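Local structure of FdxN element excision controlling factor XisI (Anabaena variabilis ATCC 29413, 2NVM) at residues B[54-60]-B[72-78]; B[7-11]-B[101-107]. The protein probably acts with XisF and XisH as a controlling factor in the site-specific excision of the fdxN element during nitrogen-fixation gene rearrangement in cyanobacteria. One frame throughout, in Å; residues are numbered along the deposited sequence. Where two conformers were deposited one is given.

Contact 1: B[54-60]-B[72-78]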
ATOM      1  N   ASP B  54      -3.735  -2.529 -10.048  1.00 50.02           N
ATOM      2  CA  ASP B  54      -3.829  -3.883  -9.455  1.00 49.44           C
ATOM      3  C   ASP B  54      -2.927  -4.055  -8.230  1.00 47.66           C
ATOM      4  O   ASP B  54      -2.149  -5.006  -8.138  1.00 46.29           O
ATOM      5  CB  ASP B  54      -3.582  -5.001 -10.506  1.00 50.33           C
ATOM      6  CG  ASP B  54      -4.717  -5.171 -11.489  1.00 48.97           C
ATOM      7  OD1 ASP B  54      -5.889  -5.181 -11.074  1.00 49.87           O
ATOM      8  OD2 ASP B  54      -4.426  -5.405 -12.675  1.00 55.99           O
ATOM      9  N   GLN B  55      -3.025  -3.083  -7.326  1.00 47.15           N
ATOM     10  CA  GLN B  55      -2.277  -3.048  -6.060  1.00 46.58           C
ATOM     11  C   GLN B  55      -3.344  -3.007  -4.978  1.00 45.60           C
ATOM     12  O   GLN B  55      -4.235  -2.141  -5.015  1.00 46.82           O
ATOM     13  CB  GLN B  55      -1.386  -1.816  -5.994  1.00 46.39           C
ATOM     14  CG  GLN B  55      -0.349  -1.702  -7.122  1.00 47.15           C
ATOM     15  CD  GLN B  55       0.690  -2.794  -7.105  1.00 50.43           C
ATOM     16  OE1 GLN B  55       1.222  -3.130  -6.060  1.00 55.05           O
ATOM     17  NE2 GLN B  55       1.003  -3.341  -8.272  1.00 54.43           N
ATOM     18  N   TYR B  56      -3.261  -3.955  -4.045  1.00 47.44           N
ATOM     19  CA  TYR B  56      -4.243  -4.148  -2.965  1.00 46.13           C
ATOM     20  C   TYR B  56      -3.464  -4.303  -1.670  1.00 46.35           C
ATOM     21  O   TYR B  56      -2.766  -5.303  -1.490  1.00 47.03           O
ATOM     22  CB  TYR B  56      -5.094  -5.412  -3.274  1.00 48.62           C
ATOM     23  CG  TYR B  56      -5.687  -5.365  -4.673  1.00 47.13           C
ATOM     24  CD1 TYR B  56      -6.889  -4.688  -4.932  1.00 49.66           C
ATOM     25  CD2 TYR B  56      -5.008  -5.951  -5.755  1.00 43.11           C
ATOM     26  CE1 TYR B  56      -7.417  -4.612  -6.249  1.00 47.66           C
ATOM     27  CE2 TYR B  56      -5.530  -5.888  -7.071  1.00 44.31           C
ATOM     28  CZ  TYR B  56      -6.717  -5.212  -7.313  1.00 47.11           C
ATOM     29  OH  TYR B  56      -7.197  -5.159  -8.597  1.00 50.48           O
ATOM     30  N   LEU B  57      -3.594  -3.338  -0.765  1.00 46.36           N
ATOM     31  CA  LEU B  57      -2.831  -3.347   0.474  1.00 45.06           C
ATOM     32  C   LEU B  57      -3.619  -2.967   1.720  1.00 44.17           C
ATOM     33  O   LEU B  57      -4.476  -2.109   1.684  1.00 44.13           O
ATOM     34  CB  LEU B  57      -1.616  -2.444   0.273  1.00 48.24           C
ATOM     35  CG  LEU B  57      -0.579  -2.358   1.410  1.00 50.45           C
ATOM     36  CD1 LEU B  57       0.849  -2.472   0.882  1.00 57.51           C
ATOM     37  CD2 LEU B  57      -0.808  -1.116   2.279  1.00 57.16           C
ATOM     38  N   TRP B  58      -3.287  -3.646   2.809  1.00 44.22           N
ATOM     39  CA  TRP B  58      -3.833  -3.458   4.121  1.00 44.35           C
ATOM     40  C   TRP B  58      -2.635  -3.250   5.038  1.00 46.73           C
ATOM     41  O   TRP B  58      -1.749  -4.118   5.125  1.00 46.12           O
ATOM     42  CB  TRP B  58      -4.695  -4.686   4.505  1.00 46.86           C
ATOM     43  CG  TRP B  58      -5.084  -4.825   5.941  1.00 44.64           C
ATOM     44  CD1 TRP B  58      -5.220  -3.821   6.859  1.00 49.47           C
ATOM     45  CD2 TRP B  58      -5.544  -6.022   6.591  1.00 48.90           C
ATOM     46  NE1 TRP B  58      -5.651  -4.329   8.050  1.00 50.16           N
ATOM     47  CE2 TRP B  58      -5.863  -5.671   7.930  1.00 47.22           C
ATOM     48  CE3 TRP B  58      -5.687  -7.363   6.187  1.00 44.36           C
ATOM     49  CZ2 TRP B  58      -6.318  -6.610   8.881  1.00 50.29           C
ATOM     50  CZ3 TRP B  58      -6.149  -8.319   7.140  1.00 51.14           C
ATOM     51  CH2 TRP B  58      -6.451  -7.928   8.476  1.00 47.86           C
ATOM     52  N   LEU B  59      -2.616  -2.087   5.695  1.00 48.17           N
ATOM     53  CA  LEU B  59      -1.588  -1.734   6.661  1.00 49.07           C
ATOM     54  C   LEU B  59      -2.195  -1.146   7.911  1.00 50.24           C
ATOM     55  O   LEU B  59      -3.374  -0.814   7.925  1.00 52.73           O
ATOM     56  CB  LEU B  59      -0.592  -0.746   6.035  1.00 50.01           C
ATOM     57  CG  LEU B  59      -1.005   0.636   5.497  1.00 46.07           C
ATOM     58  CD1 LEU B  59      -1.544   1.578   6.535  1.00 52.39           C
ATOM     59  CD2 LEU B  59       0.236   1.277   4.872  1.00 50.13           C
ATOM     60  N   CYS B  60      -1.382  -1.052   8.955  1.00 51.79           N
ATOM     61  CA  CYS B  60      -1.742  -0.347  10.189  1.00 55.34           C
ATOM     62  C   CYS B  60      -0.704   0.774  10.373  1.00 53.93           C
ATOM     63  O   CYS B  60       0.474   0.613  10.042  1.00 54.36           O
ATOM     64  CB  CYS B  60      -1.865  -1.259  11.401  1.00 58.05           C
ATOM     65  SG  CYS B  60      -0.409  -2.022  11.889  1.00 70.04           S
ATOM     66  N   ILE B  72       2.844  -3.224   7.159  1.00 53.87           N
ATOM     67  CA  ILE B  72       2.051  -3.900   6.102  1.00 52.16           C
ATOM     68  C   ILE B  72       1.566  -5.227   6.685  1.00 51.40           C
ATOM     69  O   ILE B  72       2.386  -5.989   7.209  1.00 52.40           O
ATOM     70  CB  ILE B  72       2.884  -4.099   4.814  1.00 52.39           C
ATOM     71  CG1 ILE B  72       3.262  -2.709   4.249  1.00 51.75           C
ATOM     72  CG2 ILE B  72       2.114  -4.985   3.762  1.00 49.94           C
ATOM     73  CD1 ILE B  72       4.142  -2.746   3.016  1.00 53.00           C
ATOM     74  N   ILE B  73       0.238  -5.453   6.622  1.00 51.05           N
ATOM     75  CA  ILE B  73      -0.432  -6.663   7.125  0.50 50.76           C
ATOM     76  C   ILE B  73      -0.646  -7.655   5.983  1.00 50.95           C
ATOM     77  O   ILE B  73      -0.330  -8.837   6.107  1.00 48.31           O
ATOM     78  CB  ILE B  73      -1.862  -6.362   7.722  0.50 51.04           C
ATOM     79  CG1 ILE B  73      -1.820  -5.326   8.852  0.50 55.30           C
ATOM     80  CG2 ILE B  73      -2.545  -7.645   8.223  0.50 49.97           C
ATOM     81  CD1 ILE B  73      -1.031  -5.746  10.042  0.50 58.46           C
ATOM     82  N   LEU B  74      -1.227  -7.164   4.884  1.00 51.35           N
ATOM     83  CA  LEU B  74      -1.547  -7.969   3.711  1.00 49.96           C
ATOM     84  C   LEU B  74      -1.341  -7.127   2.468  1.00 48.73           C
ATOM     85  O   LEU B  74      -1.845  -5.996   2.402  1.00 46.90           O
ATOM     86  CB  LEU B  74      -3.000  -8.454   3.838  1.00 50.52           C
ATOM     87  CG  LEU B  74      -3.634  -9.533   2.948  1.00 53.62           C
ATOM     88  CD1 LEU B  74      -2.807 -10.788   2.893  1.00 57.07           C
ATOM     89  CD2 LEU B  74      -5.029  -9.869   3.494  1.00 50.20           C
ATOM     90  N   TYR B  75      -0.575  -7.666   1.515  1.00 47.37           N
ATOM     91  CA  TYR B  75      -0.257  -6.985   0.276  1.00 48.29           C
ATOM     92  C   TYR B  75      -0.308  -7.979  -0.885  1.00 48.55           C
ATOM     93  O   TYR B  75       0.416  -8.977  -0.901  1.00 48.80           O
ATOM     94  CB  TYR B  75       1.103  -6.239   0.389  1.00 46.61           C
ATOM     95  CG  TYR B  75       1.607  -5.573  -0.879  1.00 44.14           C
ATOM     96  CD1 TYR B  75       0.717  -4.990  -1.824  1.00 48.40           C
ATOM     97  CD2 TYR B  75       2.988  -5.418  -1.101  1.00 48.29           C
ATOM     98  CE1 TYR B  75       1.188  -4.375  -2.993  1.00 46.76           C
ATOM     99  CE2 TYR B  75       3.471  -4.802  -2.257  1.00 45.97           C
ATOM    100  CZ  TYR B  75       2.554  -4.269  -3.199  1.00 49.99           C
ATOM    101  OH  TYR B  75       2.986  -3.644  -4.336  1.00 47.13           O
ATOM    102  N   LEU B  76      -1.177  -7.666  -1.842  1.00 50.71           N
ATOM    103  CA  LEU B  76      -1.409  -8.465  -3.036  1.00 52.11           C
ATOM    104  C   LEU B  76      -1.355  -7.577  -4.269  1.00 52.37           C
ATOM    105  O   LEU B  76      -1.794  -6.418  -4.221  1.00 53.28           O
ATOM    106  CB  LEU B  76      -2.803  -9.104  -2.964  1.00 51.04           C
ATOM    107  CG  LEU B  76      -3.175  -9.907  -1.712  1.00 51.14           C
ATOM    108  CD1 LEU B  76      -4.596 -10.394  -1.797  1.00 59.81           C
ATOM    109  CD2 LEU B  76      -2.274 -11.085  -1.537  1.00 60.75           C
ATOM    110  N   GLN B  77      -0.781  -8.106  -5.343  1.00 53.84           N
ATOM    111  CA  GLN B  77      -0.767  -7.447  -6.644  1.00 54.71           C
ATOM    112  C   GLN B  77      -0.985  -8.471  -7.775  1.00 55.55           C
ATOM    113  O   GLN B  77      -0.663  -9.651  -7.614  1.00 57.37           O
ATOM    114  CB  GLN B  77       0.491  -6.595  -6.899  1.00 54.29           C
ATOM    115  CG  GLN B  77       1.813  -7.348  -6.953  1.00 54.21           C
ATOM    116  CD  GLN B  77       2.958  -6.656  -7.671  1.00 59.06           C
ATOM    117  OE1 GLN B  77       2.840  -5.552  -8.222  1.00 64.06           O
ATOM    118  NE2 GLN B  77       4.087  -7.353  -7.715  1.00 71.89           N
ATOM    119  N   ILE B  78      -1.564  -8.004  -8.883  1.00 56.14           N
ATOM    120  CA  ILE B  78      -1.779  -8.807 -10.076  1.00 56.98           C
ATOM    121  C   ILE B  78      -0.736  -8.265 -11.052  1.00 58.15           C
ATOM    122  O   ILE B  78      -0.750  -7.071 -11.359  1.00 55.51           O
ATOM    123  CB  ILE B  78      -3.212  -8.737 -10.656  1.00 58.44           C
ATOM    124  CG1 ILE B  78      -4.270  -9.026  -9.561  1.00 56.78           C
ATOM    125  CG2 ILE B  78      -3.331  -9.728 -11.807  1.00 53.52           C
ATOM    126  CD1 ILE B  78      -5.697  -8.904 -10.021  1.00 55.27           C
TER

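Contact 2: B[7-11]-B[101-107]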
ATOM      1  N   HIS B   7     -12.175 -11.502 -13.000  1.00 51.93           N
ATOM      2  CA  HIS B   7     -12.466 -12.526 -11.983  1.00 51.74           C
ATOM      3  C   HIS B   7     -11.423 -12.471 -10.845  1.00 49.46           C
ATOM      4  O   HIS B   7     -11.785 -12.488  -9.668  1.00 47.69           O
ATOM      5  CB  HIS B   7     -12.527 -13.927 -12.622  1.00 52.77           C
ATOM      6  CG  HIS B   7     -12.568 -15.038 -11.627  1.00 56.64           C
ATOM      7  ND1 HIS B   7     -13.624 -15.214 -10.759  1.00 62.10           N
ATOM      8  CD2 HIS B   7     -11.678 -16.016 -11.348  1.00 56.44           C
ATOM      9  CE1 HIS B   7     -13.380 -16.254  -9.986  1.00 64.40           C
ATOM     10  NE2 HIS B   7     -12.205 -16.758 -10.323  1.00 60.70           N
ATOM     11  N   TYR B   8     -10.150 -12.406 -11.229  1.00 48.52           N
ATOM     12  CA  TYR B   8      -9.012 -12.300 -10.293  1.00 50.97           C
ATOM     13  C   TYR B   8      -9.085 -11.028  -9.449  1.00 51.22           C
ATOM     14  O   TYR B   8      -8.799 -11.084  -8.254  1.00 53.76           O
ATOM     15  CB  TYR B   8      -7.670 -12.372 -11.052  1.00 51.21           C
ATOM     16  CG  TYR B   8      -7.215 -13.746 -11.513  1.00 52.18           C
ATOM     17  CD1 TYR B   8      -8.124 -14.810 -11.757  1.00 53.66           C
ATOM     18  CD2 TYR B   8      -5.857 -13.964 -11.838  1.00 54.73           C
ATOM     19  CE1 TYR B   8      -7.683 -16.058 -12.220  1.00 52.97           C
ATOM     20  CE2 TYR B   8      -5.410 -15.230 -12.314  1.00 48.61           C
ATOM     21  CZ  TYR B   8      -6.336 -16.262 -12.499  1.00 53.62           C
ATOM     22  OH  TYR B   8      -5.955 -17.496 -12.966  1.00 51.79           O
ATOM     23  N   ARG B   9      -9.452  -9.900 -10.074  1.00 51.49           N
ATOM     24  CA  ARG B   9      -9.632  -8.607  -9.376  1.00 52.57           C
ATOM     25  C   ARG B   9     -10.722  -8.708  -8.313  1.00 49.94           C
ATOM     26  O   ARG B   9     -10.480  -8.379  -7.161  1.00 46.48           O
ATOM     27  CB  ARG B   9      -9.980  -7.460 -10.345  1.00 52.60           C
ATOM     28  CG  ARG B   9      -8.821  -6.952 -11.175  1.00 58.45           C
ATOM     29  CD  ARG B   9      -9.270  -5.765 -11.994  1.00 60.94           C
ATOM     30  NE  ARG B   9      -8.172  -5.117 -12.717  1.00 71.07           N
ATOM     31  CZ  ARG B   9      -7.758  -5.379 -13.966  1.00 73.09           C
ATOM     32  NH1 ARG B   9      -8.344  -6.292 -14.751  1.00 75.58           N
ATOM     33  NH2 ARG B   9      -6.732  -4.673 -14.458  1.00 76.46           N
ATOM     34  N   HIS B  10     -11.899  -9.184  -8.730  1.00 51.33           N
ATOM     35  CA  HIS B  10     -13.067  -9.398  -7.845  1.00 51.49           C
ATOM     36  C   HIS B  10     -12.722 -10.322  -6.676  1.00 49.96           C
ATOM     37  O   HIS B  10     -13.034  -9.995  -5.526  1.00 49.49           O
ATOM     38  CB  HIS B  10     -14.252  -9.962  -8.658  1.00 52.32           C
ATOM     39  CG  HIS B  10     -15.462 -10.325  -7.842  1.00 56.69           C
ATOM     40  ND1 HIS B  10     -16.383  -9.392  -7.408  1.00 66.91           N
ATOM     41  CD2 HIS B  10     -15.929 -11.532  -7.430  1.00 62.82           C
ATOM     42  CE1 HIS B  10     -17.349 -10.004  -6.742  1.00 62.12           C
ATOM     43  NE2 HIS B  10     -17.100 -11.302  -6.743  1.00 61.51           N
ATOM     44  N   THR B  11     -12.043 -11.433  -6.987  1.00 48.16           N
ATOM     45  CA  THR B  11     -11.641 -12.441  -6.000  1.00 47.06           C
ATOM     46  C   THR B  11     -10.732 -11.861  -4.919  1.00 45.96           C
ATOM     47  O   THR B  11     -11.059 -11.937  -3.737  1.00 45.72           O
ATOM     48  CB  THR B  11     -10.936 -13.669  -6.681  1.00 46.06           C
ATOM     49  OG1 THR B  11     -11.832 -14.274  -7.611  1.00 45.92           O
ATOM     50  CG2 THR B  11     -10.516 -14.745  -5.669  1.00 48.03           C
ATOM     51  N   ALA B 101     -12.083 -20.153  -5.308  1.00 48.76           N
ATOM     52  CA  ALA B 101     -12.572 -19.243  -6.361  1.00 49.04           C
ATOM     53  C   ALA B 101     -12.100 -19.662  -7.785  1.00 49.08           C
ATOM     54  O   ALA B 101     -12.247 -18.881  -8.706  1.00 50.38           O
ATOM     55  CB  ALA B 101     -12.166 -17.785  -6.056  1.00 45.57           C
ATOM     56  N   GLY B 102     -11.546 -20.868  -7.970  1.00 50.03           N
ATOM     57  CA  GLY B 102     -11.096 -21.350  -9.283  1.00 49.79           C
ATOM     58  C   GLY B 102      -9.831 -20.722  -9.838  1.00 50.67           C
ATOM     59  O   GLY B 102      -9.635 -20.714 -11.053  1.00 51.96           O
ATOM     60  N   ILE B 103      -8.979 -20.194  -8.958  1.00 51.11           N
ATOM     61  CA  ILE B 103      -7.701 -19.607  -9.346  1.00 50.89           C
ATOM     62  C   ILE B 103      -6.753 -20.803  -9.224  1.00 51.61           C
ATOM     63  O   ILE B 103      -6.662 -21.388  -8.135  1.00 49.41           O
ATOM     64  CB  ILE B 103      -7.256 -18.446  -8.418  1.00 50.85           C
ATOM     65  CG1 ILE B 103      -8.338 -17.358  -8.372  1.00 51.36           C
ATOM     66  CG2 ILE B 103      -5.904 -17.856  -8.888  1.00 50.30           C
ATOM     67  CD1 ILE B 103      -7.999 -16.158  -7.505  1.00 48.12           C
ATOM     68  N   PRO B 104      -6.071 -21.195 -10.327  1.00 54.07           N
ATOM     69  CA  PRO B 104      -5.140 -22.327 -10.231  1.00 55.50           C
ATOM     70  C   PRO B 104      -3.860 -21.918  -9.490  1.00 54.95           C
ATOM     71  O   PRO B 104      -3.492 -20.725  -9.511  1.00 56.26           O
ATOM     72  CB  PRO B 104      -4.849 -22.667 -11.699  1.00 55.18           C
ATOM     73  CG  PRO B 104      -4.946 -21.366 -12.386  1.00 56.91           C
ATOM     74  CD  PRO B 104      -6.067 -20.628 -11.689  1.00 54.40           C
ATOM     75  N   GLN B 105      -3.210 -22.899  -8.847  1.00 54.30           N
ATOM     76  CA  GLN B 105      -1.942 -22.687  -8.096  1.00 55.56           C
ATOM     77  C   GLN B 105      -0.809 -22.100  -8.956  1.00 55.05           C
ATOM     78  O   GLN B 105       0.044 -21.387  -8.430  1.00 55.29           O
ATOM     79  CB  GLN B 105      -1.452 -23.970  -7.406  1.00 56.35           C
ATOM     80  CG  GLN B 105      -2.394 -24.535  -6.356  1.00 61.07           C
ATOM     81  N   THR B 106      -0.827 -22.393 -10.266  1.00 54.74           N
ATOM     82  CA  THR B 106       0.146 -21.842 -11.229  1.00 53.59           C
ATOM     83  C   THR B 106       0.025 -20.322 -11.445  1.00 52.56           C
ATOM     84  O   THR B 106       0.957 -19.737 -12.005  1.00 52.30           O
ATOM     85  CB  THR B 106       0.084 -22.548 -12.617  1.00 53.51           C
ATOM     86  OG1 THR B 106      -1.196 -22.331 -13.226  1.00 51.39           O
ATOM     87  CG2 THR B 106       0.351 -24.041 -12.472  1.00 53.11           C
ATOM     88  N   ASP B 107      -1.121 -19.718 -11.076  1.00 51.32           N
ATOM     89  CA  ASP B 107      -1.354 -18.257 -11.146  1.00 52.50           C
ATOM     90  C   ASP B 107      -1.230 -17.515  -9.779  1.00 51.31           C
ATOM     91  O   ASP B 107      -1.575 -16.337  -9.698  1.00 52.15           O
ATOM     92  CB  ASP B 107      -2.706 -17.969 -11.848  1.00 54.30           C
ATOM     93  CG  ASP B 107      -2.688 -18.298 -13.347  1.00 56.24           C
ATOM     94  OD1 ASP B 107      -1.637 -18.167 -14.016  1.00 60.28           O
ATOM     95  OD2 ASP B 107      -3.761 -18.640 -13.878  1.00 61.19           O
TER

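Contact 1: B[54-60]-B[72-78]
Q55 ties the antiparallel segments 54-60 and 72-78 together through both ends of its amide. Its OE1 accepts the Y75 hydroxyl, Y75 OH to Q55 OE1 2.5 Å, nearly in line with the carbonyl bond, while NE2 donates to an in-plane lone pair of Q77, Q55 NE2 to Q77 OE1 2.9 Å. These two bonds fix the rotation of the amide, and a bend at chi2 (-65°) turns it toward the opposite strand. Y56 and L76 exchange backbone hydrogen bonds, but at W58 the pairing slips by one residue: W58 O accepts both I73 N (2.8 Å) and L74 N (3.1 Å), a classic beta bulge.

Beside the bulge, in the conformer given for I73, CG2 sits over one face of the W58 indole, 3.6 Å from the centroid of its six-membered ring and almost on its normal, a CH-pi contact; L74 CD2 lies at the ring edge. On the opposite face of the sheet, L57 CD1 rests over the Y75 ring, 3.6 Å from Y75 CG, and also meets I72 CD1.

Strand 44-50 flanks 55-61 and strand 82-87 flanks 67-79, so this is an interior pair of the sheet. Helix 4-23 packs on the Y56 and W58 face, Y20 meeting W58 edge-to-face; the face of L57 and Y75 meets the second subunit, whose R46 hydrogen-bonds Y75 OH.

Contact 2: B[7-11]-B[101-107]
Y8 reaches from the helix across to the loop 101-107, laying one face of its ring against I103 CG2, 4.0 Å from Y8 CZ. With CG beside its own backbone N (chi1 -77°), the phenol extends past I103 to D107, where Y8 OH donates to D107 OD2 at 2.6 Å. The carboxylate oxygen is met on its anti side, out of the carboxylate plane, and P104 CD packs against the same hydroxyl.

The other branch of I103 serves T11: the two side chains meet tip to tip, T11 CG2 lying a tight 3.4 Å from I103 CD1. A101 CB presses on the same T11 methyl, 3.5 Å from T11 CG2. T11 OG1 turns back to H7 O, 2.7 Å away, which the T11 amide grips from the opposite face of the carbonyl plane. H7 in turn donates from its ring plane, H7 NE2 to A101 O 2.7 Å, although the N-H is bent (137°). The acceptor belongs to the Schellman motif that ends helix 93-100, with G102 at C-prime.

The contact thus joins helix 4-23 to the connection between helix 93-100 and strand 108-110. I83 of strand 82-87 touches both Y8 and I103, and M98 of helix 93-100 also packs on I103.

Contact 1 is a buried strand pair near the centre of the chain, whereas contact 2 is partly buried and more peripheral, some 16 Å away between centres. Backbone hydrogen bonding dominates the first, supplemented by an amide-phenol network; the second depends on side chains that bridge a helix and an irregular loop. The subunit interface reaches contact 1 but leaves contact 2 untouched. Helix 4-23 connects the two: R9 forms a salt bridge with D54, R9 NE to D54 OD1 2.8 Å, while its CG packs on Y56 OH and I78 CD1. The same helix therefore serves both contacts, packing along the sheet next to contact 1 and meeting the loop in contact 2, with R9 as one polar tie to the start of strand 55-61.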